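Local coordinates for 450aa long hypothetical fmu protein (Pyrococcus horikoshii, PDB 2YXL), which probably methylates cytosine at carbon 5 in RNA, with S-adenosyl-L-methionine as the likely methyl donor, at residues A[246-251]-A[439-444]; A[339-344]-A[389-394]; A[367-372]-A[398-403]. All coordinates share one frame; numbering follows the deposited sequence.

Interaction 1. Residues A[246-251]-A[439-444]; sequences EASAVA and IGFFYA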
loop_
_atom_site.group_PDB
_atom_site.type_symbol
_atom_site.label_atom_id
_atom_site.label_comp_id
_atom_site.label_asym_id
_atom_site.label_seq_id
_atom_site.Cartn_x
_atom_site.Cartn_y
_atom_site.Cartn_z
ATOM N N GLU A 246 7.850 7.417 3.380
ATOM C CA GLU A 246 9.065 7.832 4.076
ATOM C C GLU A 246 9.897 6.625 4.533
ATOM O O GLU A 246 11.112 6.591 4.328
ATOM C CB GLU A 246 8.726 8.741 5.263
ATOM C CG GLU A 246 9.937 9.387 5.927
ATOM C CD GLU A 246 9.592 10.059 7.242
ATOM O OE1 GLU A 246 9.484 11.305 7.265
ATOM O OE2 GLU A 246 9.411 9.350 8.251
ATOM N N ALA A 247 9.229 5.643 5.135
ATOM C CA ALA A 247 9.879 4.423 5.619
ATOM C C ALA A 247 10.639 3.672 4.518
ATOM O O ALA A 247 11.737 3.163 4.747
ATOM C CB ALA A 247 8.860 3.510 6.288
ATOM N N SER A 248 10.054 3.625 3.323
ATOM C CA SER A 248 10.684 2.985 2.174
ATOM C C SER A 248 11.924 3.731 1.681
ATOM O O SER A 248 12.888 3.109 1.233
ATOM C CB SER A 248 9.680 2.829 1.038
ATOM O OG SER A 248 8.645 1.928 1.397
ATOM N N ALA A 249 11.894 5.060 1.769
ATOM C CA ALA A 249 13.034 5.893 1.377
ATOM C C ALA A 249 14.230 5.718 2.313
ATOM O O ALA A 249 15.378 5.753 1.869
ATOM C CB ALA A 249 12.630 7.347 1.319
ATOM N N VAL A 250 13.947 5.541 3.605
ATOM C CA VAL A 250 14.972 5.317 4.627
ATOM C C VAL A 250 15.756 4.025 4.357
ATOM O O VAL A 250 16.979 3.986 4.528
ATOM C CB VAL A 250 14.345 5.292 6.053
ATOM C CG1 VAL A 250 15.343 4.785 7.098
ATOM C CG2 VAL A 250 13.826 6.673 6.436
ATOM N N ALA A 251 15.045 2.985 3.921
ATOM C CA ALA A 251 15.646 1.688 3.601
ATOM C C ALA A 251 16.900 1.813 2.738
ATOM O O ALA A 251 17.976 1.375 3.147
ATOM C CB ALA A 251 14.621 0.768 2.938
ATOM N N ILE A 439 4.154 4.343 7.108
ATOM C CA ILE A 439 3.710 2.942 7.183
ATOM C C ILE A 439 4.516 2.125 8.199
ATOM O O ILE A 439 5.662 2.459 8.503
ATOM C CB ILE A 439 3.782 2.240 5.805
ATOM C CG1 ILE A 439 5.183 2.401 5.186
ATOM C CG2 ILE A 439 2.678 2.766 4.880
ATOM C CD1 ILE A 439 5.462 1.492 4.000
ATOM N N GLY A 440 3.905 1.065 8.727
ATOM C CA GLY A 440 4.614 0.089 9.559
ATOM C C GLY A 440 5.719 -0.562 8.745
ATOM O O GLY A 440 5.485 -1.021 7.628
ATOM N N PHE A 441 6.927 -0.593 9.294
ATOM C CA PHE A 441 8.091 -1.035 8.533
ATOM C C PHE A 441 9.121 -1.718 9.427
ATOM O O PHE A 441 9.147 -1.495 10.641
ATOM C CB PHE A 441 8.726 0.164 7.832
ATOM C CG PHE A 441 9.241 -0.129 6.453
ATOM C CD1 PHE A 441 10.597 -0.350 6.235
ATOM C CD2 PHE A 441 8.374 -0.163 5.367
ATOM C CE1 PHE A 441 11.082 -0.605 4.958
ATOM C CE2 PHE A 441 8.847 -0.419 4.082
ATOM C CZ PHE A 441 10.207 -0.643 3.878
ATOM N N PHE A 442 9.963 -2.550 8.817
ATOM C CA PHE A 442 11.000 -3.272 9.543
ATOM C C PHE A 442 12.318 -3.226 8.787
ATOM O O PHE A 442 12.341 -3.335 7.562
ATOM C CB PHE A 442 10.571 -4.718 9.782
ATOM C CG PHE A 442 11.584 -5.537 10.537
ATOM C CD1 PHE A 442 11.738 -5.382 11.914
ATOM C CD2 PHE A 442 12.378 -6.467 9.873
ATOM C CE1 PHE A 442 12.663 -6.135 12.613
ATOM C CE2 PHE A 442 13.309 -7.229 10.565
ATOM C CZ PHE A 442 13.453 -7.060 11.938
ATOM N N TYR A 443 13.406 -3.061 9.538
ATOM C CA TYR A 443 14.754 -2.959 8.982
ATOM C C TYR A 443 15.703 -3.914 9.700
ATOM O O TYR A 443 15.724 -3.970 10.936
ATOM C CB TYR A 443 15.302 -1.531 9.134
ATOM C CG TYR A 443 14.397 -0.426 8.641
ATOM C CD1 TYR A 443 13.324 0.016 9.413
ATOM C CD2 TYR A 443 14.636 0.203 7.417
ATOM C CE1 TYR A 443 12.498 1.031 8.974
ATOM C CE2 TYR A 443 13.815 1.227 6.967
ATOM C CZ TYR A 443 12.747 1.636 7.754
ATOM O OH TYR A 443 11.917 2.641 7.328
ATOM N N ALA A 444 16.494 -4.654 8.926
ATOM C CA ALA A 444 17.559 -5.484 9.479
ATOM C C ALA A 444 18.792 -5.401 8.595
ATOM O O ALA A 444 18.786 -5.894 7.465
ATOM C CB ALA A 444 17.102 -6.917 9.622
#
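Ala247 and Tyr443 join the start of helix 246-255 to strand 441-447, which runs antiparallel to its neighbour 383-389 in the mixed central sheet of this Rossmann-like class I methyltransferase fold. The helix and strand segments point nearly the same way, their axes 10° apart and 9.2 Å at closest approach. One hydrogen bond crosses the contact: Tyr443 OH donates to Ala247 O at 2.6 Å, arriving from the flank of the carbonyl (C=O...O angle 109°) and tilted from its plane. Tyr443 CG lies anti to its own carbonyl carbon (chi1 -51°), which directs the ring so that OH reaches this oxygen. Ala251 N gives the same oxygen a weak helical bond of 3.4 Å, and both of these backbone atoms lie at the edge of the tyrosine ring.

The apolar contacts centre on Ala247 CB, 3.7 Å from Phe441 CG and 4.0 Å from Ile439 CG1. Val250 crosses Tyr443 at about a right angle, its CG1 3.9 Å from CE2 of the ring. Phe441 turns one face to the helix backbone at Ala247 O and Ser248 N, while its CD1 lies above one face of Tyr443, toward the rim. Beyond the two segments, Phe441 also packs on Cys390, the predicted nucleophile. Ser248 OG, weakly hydrogen-bonded to Lys273 of the predicted cofactor site, passes 3.6 Å from Phe441 CE2.

Interaction 2. Residues A[339-344]-A[389-394]; sequences PCTSSG and TCSIFK. With SFG (sinefungin), chain B.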
loop_
_atom_site.group_PDB
_atom_site.type_symbol
_atom_site.label_atom_id
_atom_site.label_comp_id
_atom_site.label_asym_id
_atom_site.label_seq_id
_atom_site.Cartn_x
_atom_site.Cartn_y
_atom_site.Cartn_z
ATOM N N PRO A 339 8.749 -9.638 -0.384
ATOM C CA PRO A 339 7.300 -9.758 -0.481
ATOM C C PRO A 339 6.761 -10.143 0.888
ATOM O O PRO A 339 7.352 -10.988 1.568
ATOM C CB PRO A 339 7.103 -10.905 -1.485
ATOM C CG PRO A 339 8.422 -11.597 -1.558
ATOM C CD PRO A 339 9.430 -10.523 -1.344
ATOM N N CYS A 340 5.673 -9.508 1.305
ATOM C CA CYS A 340 5.165 -9.698 2.656
ATOM C C CYS A 340 3.657 -9.507 2.729
ATOM O O CYS A 340 3.006 -9.273 1.709
ATOM C CB CYS A 340 5.884 -8.756 3.629
ATOM S SG CYS A 340 5.545 -7.009 3.360
ATOM N N THR A 341 3.116 -9.610 3.941
ATOM C CA THR A 341 1.679 -9.462 4.188
ATOM C C THR A 341 1.156 -8.045 3.946
ATOM O O THR A 341 -0.029 -7.865 3.659
ATOM C CB THR A 341 1.306 -9.868 5.630
ATOM O OG1 THR A 341 2.142 -9.169 6.564
ATOM C CG2 THR A 341 1.443 -11.377 5.819
ATOM N N SER A 342 2.039 -7.055 4.075
ATOM C CA SER A 342 1.695 -5.628 3.937
ATOM C C SER A 342 0.877 -5.069 5.106
ATOM O O SER A 342 0.291 -3.991 4.993
ATOM C CB SER A 342 0.993 -5.342 2.597
ATOM O OG SER A 342 1.931 -5.159 1.550
ATOM N N SER A 343 0.852 -5.792 6.225
ATOM C CA SER A 343 0.043 -5.420 7.396
ATOM C C SER A 343 0.342 -4.015 7.925
ATOM O O SER A 343 -0.527 -3.363 8.506
ATOM C CB SER A 343 0.222 -6.442 8.517
ATOM O OG SER A 343 1.591 -6.577 8.859
ATOM N N GLY A 344 1.574 -3.556 7.722
ATOM C CA GLY A 344 1.965 -2.211 8.121
ATOM C C GLY A 344 1.397 -1.114 7.238
ATOM O O GLY A 344 1.516 0.067 7.565
ATOM N N THR A 389 10.638 -5.429 5.376
ATOM C CA THR A 389 9.252 -5.681 5.005
ATOM C C THR A 389 8.419 -4.469 5.417
ATOM O O THR A 389 8.847 -3.659 6.248
ATOM C CB THR A 389 8.661 -6.927 5.712
ATOM O OG1 THR A 389 8.404 -6.622 7.090
ATOM C CG2 THR A 389 9.599 -8.135 5.609
ATOM N N CYS A 390 7.234 -4.341 4.830
ATOM C CA CYS A 390 6.253 -3.388 5.332
ATOM C C CYS A 390 5.175 -4.150 6.099
ATOM O O CYS A 390 3.979 -3.935 5.915
ATOM C CB CYS A 390 5.676 -2.535 4.204
ATOM S SG CYS A 390 5.126 -3.481 2.792
ATOM N N SER A 391 5.633 -5.056 6.958
ATOM C CA SER A 391 4.768 -5.858 7.811
ATOM C C SER A 391 5.088 -5.567 9.272
ATOM O O SER A 391 6.220 -5.224 9.609
ATOM C CB SER A 391 4.964 -7.346 7.515
ATOM O OG SER A 391 4.325 -8.150 8.493
ATOM N N ILE A 392 4.086 -5.709 10.135
ATOM C CA ILE A 392 4.271 -5.469 11.565
ATOM C C ILE A 392 4.431 -6.763 12.364
ATOM O O ILE A 392 4.697 -6.723 13.567
ATOM C CB ILE A 392 3.122 -4.626 12.166
ATOM C CG1 ILE A 392 1.767 -5.287 11.894
ATOM C CG2 ILE A 392 3.181 -3.190 11.626
ATOM C CD1 ILE A 392 0.686 -4.933 12.900
ATOM N N PHE A 393 4.276 -7.900 11.690
ATOM C CA PHE A 393 4.318 -9.201 12.349
ATOM C C PHE A 393 5.740 -9.663 12.636
ATOM O O PHE A 393 6.620 -9.572 11.775
ATOM C CB PHE A 393 3.586 -10.257 11.515
ATOM C CG PHE A 393 2.135 -9.944 11.262
ATOM C CD1 PHE A 393 1.623 -9.978 9.968
ATOM C CD2 PHE A 393 1.280 -9.619 12.313
ATOM C CE1 PHE A 393 0.278 -9.700 9.719
ATOM C CE2 PHE A 393 -0.066 -9.334 12.074
ATOM C CZ PHE A 393 -0.566 -9.378 10.774
ATOM N N LYS A 394 5.953 -10.164 13.850
ATOM C CA LYS A 394 7.253 -10.694 14.259
ATOM C C LYS A 394 7.679 -11.882 13.399
ATOM O O LYS A 394 8.865 -12.046 13.118
ATOM C CB LYS A 394 7.239 -11.092 15.739
ATOM C CG LYS A 394 7.224 -9.914 16.703
ATOM C CD LYS A 394 6.910 -10.362 18.120
ATOM C CE LYS A 394 6.704 -9.170 19.040
ATOM N NZ LYS A 394 6.220 -9.583 20.389
HETATM N N SFG B . 11.007 -3.222 -3.440
HETATM C CA SFG B . 9.828 -2.836 -4.237
HETATM C C SFG B . 9.717 -1.299 -4.308
HETATM O O SFG B . 9.084 -0.815 -5.270
HETATM O OXT SFG B . 10.277 -0.637 -3.409
HETATM C CB SFG B . 8.555 -3.469 -3.643
HETATM C CG SFG B . 8.597 -5.005 -3.747
HETATM C CD SFG B . 7.307 -5.675 -3.246
HETATM N NE SFG B . 7.150 -5.389 -1.813
HETATM C "C5'" SFG B . 7.342 -7.212 -3.407
HETATM C "C4'" SFG B . 7.703 -7.702 -4.832
HETATM O "O4'" SFG B . 8.325 -8.998 -4.662
HETATM C "C3'" SFG B . 6.487 -7.948 -5.744
HETATM O "O3'" SFG B . 6.615 -7.130 -6.914
HETATM C "C2'" SFG B . 6.577 -9.437 -6.110
HETATM O "O2'" SFG B . 6.251 -9.656 -7.488
HETATM C "C1'" SFG B . 8.057 -9.719 -5.880
HETATM N N9 SFG B . 8.396 -11.155 -5.657
HETATM C C8 SFG B . 7.742 -12.016 -4.874
HETATM N N7 SFG B . 8.344 -13.205 -4.913
HETATM C C5 SFG B . 9.390 -13.103 -5.728
HETATM C C6 SFG B . 10.373 -13.993 -6.155
HETATM N N6 SFG B . 10.380 -15.255 -5.730
HETATM N N1 SFG B . 11.319 -13.560 -7.006
HETATM C C2 SFG B . 11.324 -12.304 -7.437
HETATM N N3 SFG B . 10.400 -11.433 -7.048
HETATM C C4 SFG B . 9.426 -11.800 -6.198
#
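The probable active-site loops of this RsmB/NOP-family protein meet here, Cys340 in the Pro-Cys loop (family motif IV) facing Cys390, the predicted nucleophile, in the Thr-Cys-Ser loop (motif VI). Their SG atoms touch at 3.6 Å without forming a disulfide. Cys340 SG, placed between its own backbone N and carbonyl carbon (chi1 66°), weakly accepts from Cys390 N at 3.5 Å and, also weakly, from Ser342 N. Sinefungin borders the same loop, with Pro339 CG 3.4 Å from its C8.

Further along, firmer bonds join the loops. Ile392 N donates almost straight (170°) to the side-chain Ser343 OG at 2.9 Å, and, backbone to backbone, Gly344 N reaches Cys390 O at 3.0 Å, less straight (138°). Ser343 OG also lies over one face of the Phe393 ring, whereas Thr341 OG1 stands at the ring's edge, 3.5 Å from CD1. Two successive ST turns shape the second loop: Thr389 OG1, also hydrogen-bonded to Asn397 ND2, accepts from Ser391 N, and Ser391 OG accepts from Phe393 N. Glu396 OE2, farther along this loop, is hydrogen-bonded to both Thr341 OG1 and Ser391 OG and so bridges the two loops.

The loops leave neighbouring parallel strands 331-337 and 383-389; helix 361-376 touches Pro339, Cys340 and Phe393, helix 159-169 packs on Ile392 and Phe393, and strand 441-447 borders Thr389 and Cys390.

Interaction 3. Residues A[367-372]-A[398-403]; sequences LQRELL and EKNIRW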
loop_
_atom_site.group_PDB
_atom_site.type_symbol
_atom_site.label_atom_id
_atom_site.label_comp_id
_atom_site.label_asym_id
_atom_site.label_seq_id
_atom_site.Cartn_x
_atom_site.Cartn_y
_atom_site.Cartn_z
ATOM N N LEU A 367 8.781 -17.959 2.322
ATOM C CA LEU A 367 9.307 -17.362 1.089
ATOM C C LEU A 367 10.416 -16.354 1.377
ATOM O O LEU A 367 11.400 -16.280 0.638
ATOM C CB LEU A 367 8.190 -16.715 0.257
ATOM C CG LEU A 367 8.571 -16.024 -1.064
ATOM C CD1 LEU A 367 9.255 -16.979 -2.052
ATOM C CD2 LEU A 367 7.356 -15.379 -1.707
ATOM N N GLN A 368 10.254 -15.591 2.455
ATOM C CA GLN A 368 11.260 -14.621 2.884
ATOM C C GLN A 368 12.565 -15.310 3.285
ATOM O O GLN A 368 13.653 -14.829 2.956
ATOM C CB GLN A 368 10.719 -13.759 4.028
ATOM C CG GLN A 368 9.598 -12.802 3.602
ATOM C CD GLN A 368 8.609 -12.485 4.716
ATOM O OE1 GLN A 368 8.848 -12.774 5.889
ATOM N NE2 GLN A 368 7.482 -11.890 4.347
ATOM N N ARG A 369 12.447 -16.444 3.976
ATOM C CA ARG A 369 13.613 -17.223 4.407
ATOM C C ARG A 369 14.433 -17.774 3.243
ATOM O O ARG A 369 15.663 -17.753 3.291
ATOM C CB ARG A 369 13.206 -18.356 5.353
ATOM C CG ARG A 369 12.742 -17.892 6.728
ATOM C CD ARG A 369 12.559 -19.076 7.663
ATOM N NE ARG A 369 11.657 -18.776 8.774
ATOM C CZ ARG A 369 11.318 -19.644 9.726
ATOM N NH1 ARG A 369 10.487 -19.274 10.691
ATOM N NH2 ARG A 369 11.807 -20.879 9.722
ATOM N N GLU A 370 13.757 -18.257 2.201
ATOM C CA GLU A 370 14.458 -18.813 1.035
ATOM C C GLU A 370 15.003 -17.735 0.092
ATOM O O GLU A 370 15.959 -17.975 -0.645
ATOM C CB GLU A 370 13.615 -19.870 0.294
ATOM C CG GLU A 370 12.310 -19.375 -0.315
ATOM C CD GLU A 370 11.356 -20.507 -0.673
ATOM O OE1 GLU A 370 11.380 -21.557 0.004
ATOM O OE2 GLU A 370 10.569 -20.339 -1.631
ATOM N N LEU A 371 14.403 -16.548 0.132
ATOM C CA LEU A 371 14.988 -15.382 -0.532
ATOM C C LEU A 371 16.182 -14.879 0.279
ATOM O O LEU A 371 17.198 -14.459 -0.284
ATOM C CB LEU A 371 13.951 -14.273 -0.721
ATOM C CG LEU A 371 12.789 -14.516 -1.692
ATOM C CD1 LEU A 371 11.761 -13.403 -1.561
ATOM C CD2 LEU A 371 13.262 -14.638 -3.133
ATOM N N LEU A 372 16.051 -14.956 1.603
ATOM C CA LEU A 372 17.096 -14.557 2.545
ATOM C C LEU A 372 18.345 -15.424 2.405
ATOM O O LEU A 372 19.468 -14.914 2.467
ATOM C CB LEU A 372 16.550 -14.621 3.976
ATOM C CG LEU A 372 17.022 -13.663 5.072
ATOM C CD1 LEU A 372 17.239 -12.239 4.564
ATOM C CD2 LEU A 372 16.015 -13.682 6.219
ATOM N N GLU A 398 11.472 -10.169 13.080
ATOM C CA GLU A 398 12.455 -10.569 14.097
ATOM C C GLU A 398 12.706 -12.077 14.122
ATOM O O GLU A 398 13.835 -12.521 14.347
ATOM C CB GLU A 398 12.037 -10.078 15.489
ATOM C CG GLU A 398 12.238 -8.577 15.723
ATOM C CD GLU A 398 11.047 -7.723 15.295
ATOM O OE1 GLU A 398 11.042 -6.514 15.610
ATOM O OE2 GLU A 398 10.114 -8.248 14.651
ATOM N N LYS A 399 11.649 -12.850 13.883
ATOM C CA LYS A 399 11.725 -14.308 13.809
ATOM C C LYS A 399 12.596 -14.760 12.635
ATOM O O LYS A 399 13.424 -15.657 12.785
ATOM C CB LYS A 399 10.317 -14.899 13.695
ATOM C CG LYS A 399 10.243 -16.411 13.583
ATOM C CD LYS A 399 8.828 -16.827 13.223
ATOM C CE LYS A 399 8.597 -18.311 13.414
ATOM N NZ LYS A 399 7.143 -18.628 13.383
ATOM N N ASN A 400 12.409 -14.126 11.478
ATOM C CA ASN A 400 13.184 -14.440 10.276
ATOM C C ASN A 400 14.663 -14.051 10.360
ATOM O O ASN A 400 15.502 -14.634 9.668
ATOM C CB ASN A 400 12.547 -13.805 9.038
ATOM C CG ASN A 400 11.416 -14.640 8.462
ATOM O OD1 ASN A 400 11.161 -15.765 8.901
ATOM N ND2 ASN A 400 10.739 -14.094 7.461
ATOM N N ILE A 401 14.975 -13.068 11.202
ATOM C CA ILE A 401 16.359 -12.625 11.397
ATOM C C ILE A 401 17.086 -13.503 12.420
ATOM O O ILE A 401 18.248 -13.856 12.215
ATOM C CB ILE A 401 16.445 -11.110 11.758
ATOM C CG1 ILE A 401 15.843 -10.253 10.636
ATOM C CG2 ILE A 401 17.888 -10.675 12.046
ATOM C CD1 ILE A 401 16.393 -10.538 9.230
ATOM N N ARG A 402 16.396 -13.858 13.503
ATOM C CA ARG A 402 16.937 -14.789 14.499
ATOM C C ARG A 402 17.290 -16.132 13.868
ATOM O O ARG A 402 18.305 -16.737 14.216
ATOM C CB ARG A 402 15.958 -14.995 15.658
ATOM C CG ARG A 402 15.962 -13.878 16.685
ATOM C CD ARG A 402 15.260 -14.306 17.965
ATOM N NE ARG A 402 14.942 -13.167 18.824
ATOM C CZ ARG A 402 13.823 -12.449 18.741
ATOM N NH1 ARG A 402 13.627 -11.429 19.566
ATOM N NH2 ARG A 402 12.899 -12.745 17.834
ATOM N N TRP A 403 16.448 -16.582 12.937
ATOM C CA TRP A 403 16.715 -17.783 12.152
ATOM C C TRP A 403 17.954 -17.598 11.280
ATOM O O TRP A 403 18.810 -18.485 11.213
ATOM C CB TRP A 403 15.504 -18.145 11.281
ATOM C CG TRP A 403 15.789 -19.243 10.292
ATOM C CD1 TRP A 403 15.742 -20.588 10.524
ATOM C CD2 TRP A 403 16.180 -19.084 8.921
ATOM N NE1 TRP A 403 16.075 -21.278 9.383
ATOM C CE2 TRP A 403 16.350 -20.381 8.384
ATOM C CE3 TRP A 403 16.404 -17.973 8.094
ATOM C CZ2 TRP A 403 16.730 -20.600 7.054
ATOM C CZ3 TRP A 403 16.786 -18.190 6.772
ATOM C CH2 TRP A 403 16.945 -19.496 6.267
#
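Arg369 passes across Asn400 at about a right angle and lies over one face of Trp403, guanidinium and ring planes 26° apart; these three side chains carry the helix-helix contact. Its NE donates to Asn400 OD1 at 3.1 Å (160°); the oxygen is close to the guanidinium plane, while the amide itself stands perpendicular to that plane. Over the indole of Trp403, Arg369 CD sits 4.0 Å from the centroid of the six-membered ring in a CH-pi contact, and CZ 4.7 Å from that of the five-membered ring in a cation-pi interaction. An extended chain from CG to NE lets Arg369 span both rings. Lys399 CE approaches the guanidinium edge, and its NZ is 4.3 Å from Arg369 NH1. Deeper in, Leu372 CD2 packs 3.6 Å from Asn400 O.

The helix segments cross at -38° with axes 10.4 Å apart, both helices covering strand 383-389 through Tyr387. Gln368, beside Asn400, is positioned by NE2 bonds to Pro339 O and Glu396 OE1, and Ser365 OG adds a weak bond to Asn400 OD1.

With another positive charge close by, the aromatic face and the amide oxygen probably help to stabilise the arginine's cation, and both hold its guanidinium in orientation.

How the interactions relate
From the N terminus, helix 246-255 comes first, and its contact with strand 441-447 closes the longest loop, enclosing nearly the whole methyltransferase sheet; interactions 2 and 3 are both nested inside it. Segments 339-344, 367-372, 389-394 and 398-403 then follow in alternation, so interactions 2 and 3 cross along the chain. In space they adjoin: Pro339 CD packs 3.7 Å from Leu371 CD1, and Lys394 O probably accepts from Lys399 N where the second loop runs into helix 398-407. Interaction 1 meets interaction 2 through backbone bonds from Gly440 N to Gly344 O and from Phe442 N to Thr389 O. Phe442 and Ala444 also pack on Ile401, linking the same strand to helix 398-407 of interaction 3.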